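PDB 6ACS: ditrans,polycis-undecaprenyl-diphosphate synthase ((2E,6E)-farnesyl-diphosphate specific) from Acinetobacter baumannii, which probably condenses eight isopentenyl diphosphates in turn with farnesyl diphosphate to make undecaprenyl diphosphate, the lipid-carrier precursor for peptidoglycan synthesis. Local coordinates for residues 92-105 / 119-133. Sequence-based numbering, arbitrary orientation. Where two conformers were deposited one is given.
Sequences MKKFNIALRFIGDR and AEQQTAHHEAMTLTI
Strands 97-102 and 129-133 run parallel, their short axes 4.5 Å apart and 29° from alignment, and Ala98, Arg100 and Ile102 each donate a backbone N-H to the second strand. Helix 110-123 connects them in a beta-alpha-beta crossover, and its last turn passes nearly antiparallel to strand 97-102, the outermost strand on this side of the chain's sheet. Within the chain no further strand pairs with its outer edge, where side chains and a water meet backbone polar atoms. Thr123, with OG1 between its backbone N and carbonyl carbon (chi1 61°), accepts from Leu99 N at 2.8 Å and donates to Ala119 O; the short hydroxyl thereby ties the last turn to the strand. One turn back, the longer, extended Glu120 brings OE2 to Phe101 N at 3.0 Å, using the anti lone pair; Arg105 NH2 meets the same oxygen at 2.9 Å from above the carboxylate plane in a salt bridge, and the two bonds together restrain the carboxylate's rotation. On the face carrying Ile97, Leu99 and Phe101, Leu99 packs between Ala119 and the side chains of Leu131 and Ile133. The Phe101 ring takes Ala119 CB at its edge and Ile133 CB obliquely near CD2, a flat apolar ring set between helix and neighbouring strand. At the other end Asn96, leaving helical geometry after helix 71-95, has the positive phi of a Schellman motif, which asparagine tolerates better than most residues; its side-chain OD1 receives Glu127 N and its backbone O receives Ala128 N. The ring of His126, although poorly ordered, lies against Lys93, with CE1 3.5 Å from Lys93 CG. Its ND1 donates to Ile97 O at 2.8 Å, the acceptor lying in the ring plane while the nitrogen sits 53° out of the carbonyl plane.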
ATOM      1  N   MET B  92       9.005  13.465  25.498  1.00 45.96           N
ATOM      2  CA  MET B  92       7.899  12.519  25.494  1.00 43.34           C
ATOM      3  C   MET B  92       7.162  12.553  26.818  1.00 45.92           C
ATOM      4  O   MET B  92       5.927  12.514  26.857  1.00 43.20           O
ATOM      5  CB  MET B  92       8.432  11.118  25.219  1.00 45.89           C
ATOM      6  CG  MET B  92       9.160  10.990  23.900  1.00 47.94           C
ATOM      7  SD  MET B  92       8.132  11.414  22.477  1.00 52.62           S
ATOM      8  CE  MET B  92       8.846  12.967  21.936  1.00 46.77           C
ATOM      9  N   LYS B  93       7.907  12.639  27.918  1.00 49.49           N
ATOM     10  CA  LYS B  93       7.268  12.791  29.220  1.00 58.09           C
ATOM     11  C   LYS B  93       6.473  14.091  29.293  1.00 57.82           C
ATOM     12  O   LYS B  93       5.328  14.109  29.757  1.00 56.90           O
ATOM     13  CB  LYS B  93       8.331  12.725  30.315  1.00 69.39           C
ATOM     14  CG  LYS B  93       8.981  11.347  30.417  1.00 78.61           C
ATOM     15  CD  LYS B  93       9.971  11.262  31.569  1.00 85.86           C
ATOM     16  CE  LYS B  93      10.338   9.815  31.877  1.00 89.71           C
ATOM     17  NZ  LYS B  93      11.479   9.718  32.834  1.00 92.69           N
ATOM     18  N   LYS B  94       7.066  15.192  28.820  1.00 59.10           N
ATOM     19  CA  LYS B  94       6.402  16.493  28.885  1.00 59.97           C
ATOM     20  C   LYS B  94       5.065  16.496  28.150  1.00 56.92           C
ATOM     21  O   LYS B  94       4.088  17.085  28.629  1.00 52.94           O
ATOM     22  CB  LYS B  94       7.308  17.579  28.309  1.00 65.87           C
ATOM     23  CG  LYS B  94       6.647  18.955  28.273  1.00 71.82           C
ATOM     24  CD  LYS B  94       7.543  20.014  27.644  1.00 77.47           C
ATOM     25  CE  LYS B  94       6.833  21.363  27.577  1.00 81.03           C
ATOM     26  NZ  LYS B  94       7.689  22.429  26.985  1.00 83.33           N
ATOM     27  N   PHE B  95       4.999  15.866  26.975  1.00 53.22           N
ATOM     28  CA  PHE B  95       3.786  15.924  26.168  1.00 54.14           C
ATOM     29  C   PHE B  95       2.909  14.679  26.295  1.00 48.54           C
ATOM     30  O   PHE B  95       1.912  14.569  25.576  1.00 43.33           O
ATOM     31  CB  PHE B  95       4.142  16.166  24.698  1.00 59.48           C
ATOM     32  CG  PHE B  95       4.697  17.537  24.428  1.00 66.44           C
ATOM     33  CD1 PHE B  95       3.851  18.620  24.244  1.00 69.20           C
ATOM     34  CD2 PHE B  95       6.068  17.743  24.358  1.00 69.23           C
ATOM     35  CE1 PHE B  95       4.360  19.884  23.998  1.00 70.88           C
ATOM     36  CE2 PHE B  95       6.584  19.005  24.110  1.00 71.30           C
ATOM     37  CZ  PHE B  95       5.728  20.076  23.929  1.00 72.06           C
ATOM     38  N   ASN B  96       3.237  13.765  27.210  1.00 38.29           N
ATOM     39  CA  ASN B  96       2.450  12.550  27.444  1.00 41.65           C
ATOM     40  C   ASN B  96       2.360  11.705  26.167  1.00 38.62           C
ATOM     41  O   ASN B  96       1.285  11.230  25.779  1.00 39.91           O
ATOM     42  CB  ASN B  96       1.059  12.888  27.987  1.00 45.60           C
ATOM     43  CG  ASN B  96       0.388  11.700  28.661  1.00 53.77           C
ATOM     44  OD1 ASN B  96      -0.787  11.418  28.424  1.00 58.92           O
ATOM     45  ND2 ASN B  96       1.136  10.996  29.502  1.00 56.58           N
ATOM     46  N   ILE B  97       3.517  11.511  25.528  1.00 30.76           N
ATOM     47  CA  ILE B  97       3.658  10.741  24.292  1.00 30.97           C
ATOM     48  C   ILE B  97       4.353   9.428  24.615  1.00 32.96           C
ATOM     49  O   ILE B  97       5.349   9.416  25.343  1.00 31.52           O
ATOM     50  CB  ILE B  97       4.487  11.491  23.240  1.00 33.83           C
ATOM     51  CG1 ILE B  97       3.835  12.814  22.871  1.00 39.45           C
ATOM     52  CG2 ILE B  97       4.671  10.620  21.969  1.00 33.29           C
ATOM     53  CD1 ILE B  97       4.771  13.706  22.115  1.00 38.37           C
ATOM     54  N   ALA B  98       3.828   8.332  24.081  1.00 30.29           N
ATOM     55  CA  ALA B  98       4.458   7.021  24.200  1.00 32.13           C
ATOM     56  C   ALA B  98       5.355   6.791  22.992  1.00 33.74           C
ATOM     57  O   ALA B  98       4.924   6.987  21.851  1.00 32.17           O
ATOM     58  CB  ALA B  98       3.402   5.919  24.290  1.00 30.81           C
ATOM     59  N   LEU B  99       6.584   6.351  23.240  1.00 31.11           N
ATOM     60  CA  LEU B  99       7.526   6.051  22.172  1.00 30.34           C
ATOM     61  C   LEU B  99       7.479   4.569  21.820  1.00 31.83           C
ATOM     62  O   LEU B  99       7.436   3.707  22.706  1.00 34.03           O
ATOM     63  CB  LEU B  99       8.941   6.440  22.600  1.00 36.88           C
ATOM     64  CG  LEU B  99      10.036   6.528  21.543  0.51 36.07           C
ATOM     65  CD1 LEU B  99       9.585   7.376  20.366  0.51 34.15           C
ATOM     66  CD2 LEU B  99      11.285   7.108  22.178  0.51 36.62           C
ATOM     67  N   ARG B 100       7.504   4.278  20.518  1.00 25.85           N
ATOM     68  CA  ARG B 100       7.496   2.910  20.023  1.00 27.89           C
ATOM     69  C   ARG B 100       8.476   2.801  18.862  1.00 23.05           C
ATOM     70  O   ARG B 100       8.764   3.788  18.183  1.00 27.51           O
ATOM     71  CB  ARG B 100       6.076   2.517  19.582  1.00 32.31           C
ATOM     72  CG  ARG B 100       5.905   1.051  19.272  0.51 36.18           C
ATOM     73  CD  ARG B 100       4.487   0.711  18.813  0.51 35.61           C
ATOM     74  NE  ARG B 100       3.470   0.979  19.824  0.51 35.24           N
ATOM     75  CZ  ARG B 100       2.243   0.467  19.801  0.51 33.75           C
ATOM     76  NH1 ARG B 100       1.884  -0.353  18.818  0.51 31.71           N
ATOM     77  NH2 ARG B 100       1.375   0.771  20.757  0.51 33.09           N
ATOM     78  N   PHE B 101       9.008   1.597  18.646  1.00 23.82           N
ATOM     79  CA  PHE B 101       9.900   1.354  17.524  1.00 25.59           C
ATOM     80  C   PHE B 101       9.380   0.161  16.740  1.00 27.90           C
ATOM     81  O   PHE B 101       8.899  -0.811  17.331  1.00 25.73           O
ATOM     82  CB  PHE B 101      11.331   1.108  18.007  1.00 27.15           C
ATOM     83  CG  PHE B 101      11.866   2.232  18.831  1.00 25.24           C
ATOM     84  CD1 PHE B 101      11.686   2.237  20.206  1.00 27.42           C
ATOM     85  CD2 PHE B 101      12.483   3.320  18.223  1.00 26.36           C
ATOM     86  CE1 PHE B 101      12.152   3.293  20.979  1.00 31.76           C
ATOM     87  CE2 PHE B 101      12.957   4.391  18.992  1.00 27.54           C
ATOM     88  CZ  PHE B 101      12.787   4.370  20.366  1.00 31.71           C
ATOM     89  N   ILE B 102       9.424   0.261  15.410  1.00 23.96           N
ATOM     90  CA  ILE B 102       9.075  -0.884  14.573  1.00 23.79           C
ATOM     91  C   ILE B 102      10.238  -1.179  13.643  1.00 24.84           C
ATOM     92  O   ILE B 102      11.044  -0.299  13.319  1.00 25.64           O
ATOM     93  CB  ILE B 102       7.787  -0.678  13.754  1.00 23.77           C
ATOM     94  CG1 ILE B 102       7.931   0.572  12.887  1.00 23.80           C
ATOM     95  CG2 ILE B 102       6.564  -0.605  14.691  1.00 25.50           C
ATOM     96  CD1 ILE B 102       6.692   0.863  12.023  1.00 25.85           C
ATOM     97  N   GLY B 103      10.330  -2.437  13.226  1.00 24.63           N
ATOM     98  CA  GLY B 103      11.402  -2.888  12.369  1.00 25.98           C
ATOM     99  C   GLY B 103      12.116  -4.087  12.950  1.00 31.03           C
ATOM    100  O   GLY B 103      11.814  -4.568  14.042  1.00 27.55           O
ATOM    101  N   ASP B 104      13.079  -4.575  12.181  1.00 26.88           N
ATOM    102  CA  ASP B 104      13.865  -5.745  12.535  1.00 31.27           C
ATOM    103  C   ASP B 104      14.877  -5.351  13.594  1.00 34.94           C
ATOM    104  O   ASP B 104      15.674  -4.430  13.385  1.00 36.72           O
ATOM    105  CB  ASP B 104      14.544  -6.269  11.275  1.00 32.90           C
ATOM    106  CG  ASP B 104      15.262  -7.594  11.470  1.00 38.64           C
ATOM    107  OD1 ASP B 104      15.374  -8.125  12.600  1.00 40.63           O
ATOM    108  OD2 ASP B 104      15.722  -8.109  10.432  1.00 41.70           O
ATOM    109  N   ARG B 105      14.844  -6.027  14.734  1.00 30.90           N
ATOM    110  CA  ARG B 105      15.809  -5.718  15.777  1.00 34.17           C
ATOM    111  C   ARG B 105      16.931  -6.733  15.834  1.00 36.84           C
ATOM    112  O   ARG B 105      17.908  -6.509  16.556  1.00 41.76           O
ATOM    113  CB  ARG B 105      15.118  -5.632  17.149  1.00 35.65           C
ATOM    114  CG  ARG B 105      14.019  -4.572  17.202  1.00 35.61           C
ATOM    115  CD  ARG B 105      13.481  -4.342  18.615  1.00 35.81           C
ATOM    116  NE  ARG B 105      12.326  -3.437  18.593  1.00 31.42           N
ATOM    117  CZ  ARG B 105      11.676  -3.018  19.678  1.00 37.96           C
ATOM    118  NH1 ARG B 105      12.064  -3.417  20.887  1.00 40.39           N
ATOM    119  NH2 ARG B 105      10.645  -2.194  19.559  1.00 36.84           N
ATOM    120  N   ALA B 119      13.237   3.061  26.357  1.00 41.98           N
ATOM    121  CA  ALA B 119      12.393   4.186  25.965  1.00 36.81           C
ATOM    122  C   ALA B 119      10.926   3.781  25.917  1.00 34.87           C
ATOM    123  O   ALA B 119      10.041   4.531  26.373  1.00 37.95           O
ATOM    124  CB  ALA B 119      12.841   4.739  24.609  1.00 32.78           C
ATOM    125  N   GLU B 120      10.641   2.601  25.359  1.00 35.91           N
ATOM    126  CA  GLU B 120       9.254   2.152  25.306  1.00 36.61           C
ATOM    127  C   GLU B 120       8.678   1.978  26.704  1.00 43.42           C
ATOM    128  O   GLU B 120       7.565   2.444  26.980  1.00 44.90           O
ATOM    129  CB  GLU B 120       9.136   0.857  24.505  1.00 40.62           C
ATOM    130  CG  GLU B 120       9.376   1.035  23.014  1.00 43.30           C
ATOM    131  CD  GLU B 120       9.281  -0.273  22.242  1.00 47.40           C
ATOM    132  OE1 GLU B 120       9.497  -1.334  22.863  1.00 57.71           O
ATOM    133  OE2 GLU B 120       8.989  -0.242  21.025  1.00 41.54           O
ATOM    134  N   GLN B 121       9.436   1.350  27.614  1.00 45.55           N
ATOM    135  CA  GLN B 121       8.926   1.137  28.968  1.00 51.22           C
ATOM    136  C   GLN B 121       8.798   2.446  29.737  1.00 51.24           C
ATOM    137  O   GLN B 121       7.843   2.629  30.500  1.00 53.37           O
ATOM    138  CB  GLN B 121       9.821   0.164  29.736  1.00 59.97           C
ATOM    139  CG  GLN B 121       9.814  -1.260  29.203  1.00 69.18           C
ATOM    140  CD  GLN B 121      10.961  -2.093  29.756  1.00 77.76           C
ATOM    141  OE1 GLN B 121      11.714  -1.640  30.624  1.00 80.36           O
ATOM    142  NE2 GLN B 121      11.086  -3.326  29.270  1.00 79.08           N
ATOM    143  N   GLN B 122       9.735   3.376  29.541  1.00 51.33           N
ATOM    144  CA  GLN B 122       9.682   4.637  30.266  1.00 53.70           C
ATOM    145  C   GLN B 122       8.509   5.491  29.817  1.00 49.89           C
ATOM    146  O   GLN B 122       8.015   6.308  30.599  1.00 50.31           O
ATOM    147  CB  GLN B 122      10.984   5.419  30.073  1.00 57.97           C
ATOM    148  CG  GLN B 122      12.183   4.906  30.850  1.00 65.08           C
ATOM    149  CD  GLN B 122      13.316   5.911  30.858  1.00 69.12           C
ATOM    150  OE1 GLN B 122      13.122   7.076  31.204  1.00 72.99           O
ATOM    151  NE2 GLN B 122      14.508   5.466  30.477  1.00 69.60           N
ATOM    152  N   THR B 123       8.062   5.337  28.567  1.00 46.19           N
ATOM    153  CA  THR B 123       6.977   6.164  28.049  1.00 42.40           C
ATOM    154  C   THR B 123       5.650   5.418  27.896  1.00 44.03           C
ATOM    155  O   THR B 123       4.673   6.011  27.429  1.00 41.35           O
ATOM    156  CB  THR B 123       7.384   6.771  26.704  1.00 38.79           C
ATOM    157  OG1 THR B 123       7.637   5.716  25.769  1.00 34.83           O
ATOM    158  CG2 THR B 123       8.656   7.617  26.863  1.00 37.48           C
ATOM    159  N   ALA B 124       5.571   4.151  28.312  1.00 45.69           N
ATOM    160  CA  ALA B 124       4.389   3.342  28.019  1.00 51.05           C
ATOM    161  C   ALA B 124       3.135   3.898  28.688  1.00 56.68           C
ATOM    162  O   ALA B 124       2.033   3.795  28.133  1.00 55.18           O
ATOM    163  CB  ALA B 124       4.627   1.895  28.451  1.00 55.44           C
ATOM    164  N   HIS B 125       3.270   4.461  29.893  1.00 62.55           N
ATOM    165  CA  HIS B 125       2.097   4.962  30.604  1.00 69.31           C
ATOM    166  C   HIS B 125       1.536   6.233  29.978  1.00 66.33           C
ATOM    167  O   HIS B 125       0.393   6.599  30.270  1.00 62.80           O
ATOM    168  CB  HIS B 125       2.425   5.202  32.079  1.00 75.37           C
ATOM    169  CG  HIS B 125       2.460   3.948  32.896  1.00 84.61           C
ATOM    170  ND1 HIS B 125       3.522   3.069  32.870  1.00 87.90           N
ATOM    171  CD2 HIS B 125       1.555   3.416  33.751  1.00 87.65           C
ATOM    172  CE1 HIS B 125       3.273   2.054  33.677  1.00 88.27           C
ATOM    173  NE2 HIS B 125       2.084   2.238  34.223  1.00 88.56           N
ATOM    174  N   HIS B 126       2.309   6.902  29.128  1.00 68.18           N
ATOM    175  CA  HIS B 126       1.808   8.061  28.401  1.00 73.02           C
ATOM    176  C   HIS B 126       0.739   7.634  27.400  1.00 73.75           C
ATOM    177  O   HIS B 126       0.936   6.701  26.613  1.00 73.95           O
ATOM    178  CB  HIS B 126       2.954   8.784  27.698  1.00 73.83           C
ATOM    179  CG  HIS B 126       4.101   9.120  28.599  1.00 74.61           C
ATOM    180  ND1 HIS B 126       5.386   9.293  28.135  1.00 74.92           N
ATOM    181  CD2 HIS B 126       4.153   9.324  29.938  1.00 76.77           C
ATOM    182  CE1 HIS B 126       6.182   9.582  29.149  1.00 77.59           C
ATOM    183  NE2 HIS B 126       5.459   9.608  30.255  1.00 76.98           N
ATOM    184  N   GLU B 127      -0.401   8.317  27.433  1.00 69.47           N
ATOM    185  CA  GLU B 127      -1.574   7.864  26.703  1.00 67.26           C
ATOM    186  C   GLU B 127      -2.161   8.894  25.741  1.00 54.20           C
ATOM    187  O   GLU B 127      -3.228   8.638  25.176  1.00 55.65           O
ATOM    188  CB  GLU B 127      -2.638   7.417  27.710  1.00 78.51           C
ATOM    189  CG  GLU B 127      -2.994   8.500  28.720  1.00 87.68           C
ATOM    190  CD  GLU B 127      -4.169   9.355  28.274  1.00 95.69           C
ATOM    191  OE1 GLU B 127      -4.931   8.904  27.390  1.00 97.49           O
ATOM    192  OE2 GLU B 127      -4.319  10.483  28.794  1.00 98.82           O
ATOM    193  N   ALA B 128      -1.505  10.032  25.499  1.00 43.72           N
ATOM    194  CA  ALA B 128      -2.147  10.993  24.606  1.00 38.64           C
ATOM    195  C   ALA B 128      -1.847  10.745  23.134  1.00 38.21           C
ATOM    196  O   ALA B 128      -2.701  11.020  22.283  1.00 38.35           O
ATOM    197  CB  ALA B 128      -1.715  12.420  24.952  1.00 39.88           C
ATOM    198  N   MET B 129      -0.668  10.226  22.818  1.00 31.99           N
ATOM    199  CA  MET B 129      -0.294   9.986  21.429  1.00 26.51           C
ATOM    200  C   MET B 129       0.829   8.969  21.440  1.00 26.91           C
ATOM    201  O   MET B 129       1.555   8.863  22.427  1.00 30.77           O
ATOM    202  CB  MET B 129       0.155  11.265  20.720  1.00 30.06           C
ATOM    203  CG  MET B 129       0.366  11.085  19.228  1.00 33.88           C
ATOM    204  SD  MET B 129       0.886  12.606  18.406  1.00 39.02           S
ATOM    205  CE  MET B 129       2.633  12.649  18.795  1.00 36.09           C
ATOM    206  N   THR B 130       0.930   8.192  20.366  1.00 27.35           N
ATOM    207  CA  THR B 130       2.051   7.289  20.159  1.00 28.10           C
ATOM    208  C   THR B 130       2.906   7.806  19.012  1.00 28.44           C
ATOM    209  O   THR B 130       2.402   8.026  17.904  1.00 27.69           O
ATOM    210  CB  THR B 130       1.573   5.871  19.871  1.00 28.56           C
ATOM    211  OG1 THR B 130       0.881   5.378  21.019  1.00 28.85           O
ATOM    212  CG2 THR B 130       2.766   4.964  19.551  1.00 26.88           C
ATOM    213  N   LEU B 131       4.188   7.996  19.284  1.00 25.87           N
ATOM    214  CA  LEU B 131       5.184   8.318  18.276  1.00 25.63           C
ATOM    215  C   LEU B 131       5.990   7.053  17.988  1.00 23.72           C
ATOM    216  O   LEU B 131       6.646   6.512  18.883  1.00 25.32           O
ATOM    217  CB  LEU B 131       6.096   9.449  18.756  1.00 25.01           C
ATOM    218  CG  LEU B 131       7.325   9.745  17.877  1.00 23.39           C
ATOM    219  CD1 LEU B 131       6.892  10.190  16.492  1.00 25.63           C
ATOM    220  CD2 LEU B 131       8.200  10.817  18.519  1.00 27.66           C
ATOM    221  N   THR B 132       5.915   6.565  16.757  1.00 22.49           N
ATOM    222  CA  THR B 132       6.632   5.360  16.359  1.00 22.12           C
ATOM    223  C   THR B 132       7.756   5.725  15.405  1.00 24.59           C
ATOM    224  O   THR B 132       7.532   6.427  14.408  1.00 24.30           O
ATOM    225  CB  THR B 132       5.689   4.351  15.702  1.00 22.97           C
ATOM    226  OG1 THR B 132       4.681   3.970  16.653  1.00 25.09           O
ATOM    227  CG2 THR B 132       6.476   3.102  15.262  1.00 22.71           C
ATOM    228  N   ILE B 133       8.963   5.251  15.718  1.00 21.98           N
ATOM    229  CA  ILE B 133      10.141   5.418  14.873  1.00 22.73           C
ATOM    230  C   ILE B 133      10.428   4.077  14.211  1.00 24.55           C
ATOM    231  O   ILE B 133      10.616   3.055  14.891  1.00 25.20           O
ATOM    232  CB  ILE B 133      11.361   5.901  15.681  1.00 26.22           C
ATOM    233  CG1 ILE B 133      10.999   7.087  16.584  1.00 29.51           C
ATOM    234  CG2 ILE B 133      12.532   6.177  14.749  1.00 26.43           C
ATOM    235  CD1 ILE B 133      10.471   8.295  15.875  1.00 32.35           C
TER
HETATM  236  O   HOH W   1      -0.115   9.821  31.248  1.00 63.69           O
HETATM  237  O   HOH W   2       5.834   3.092  24.737  1.00 40.84           O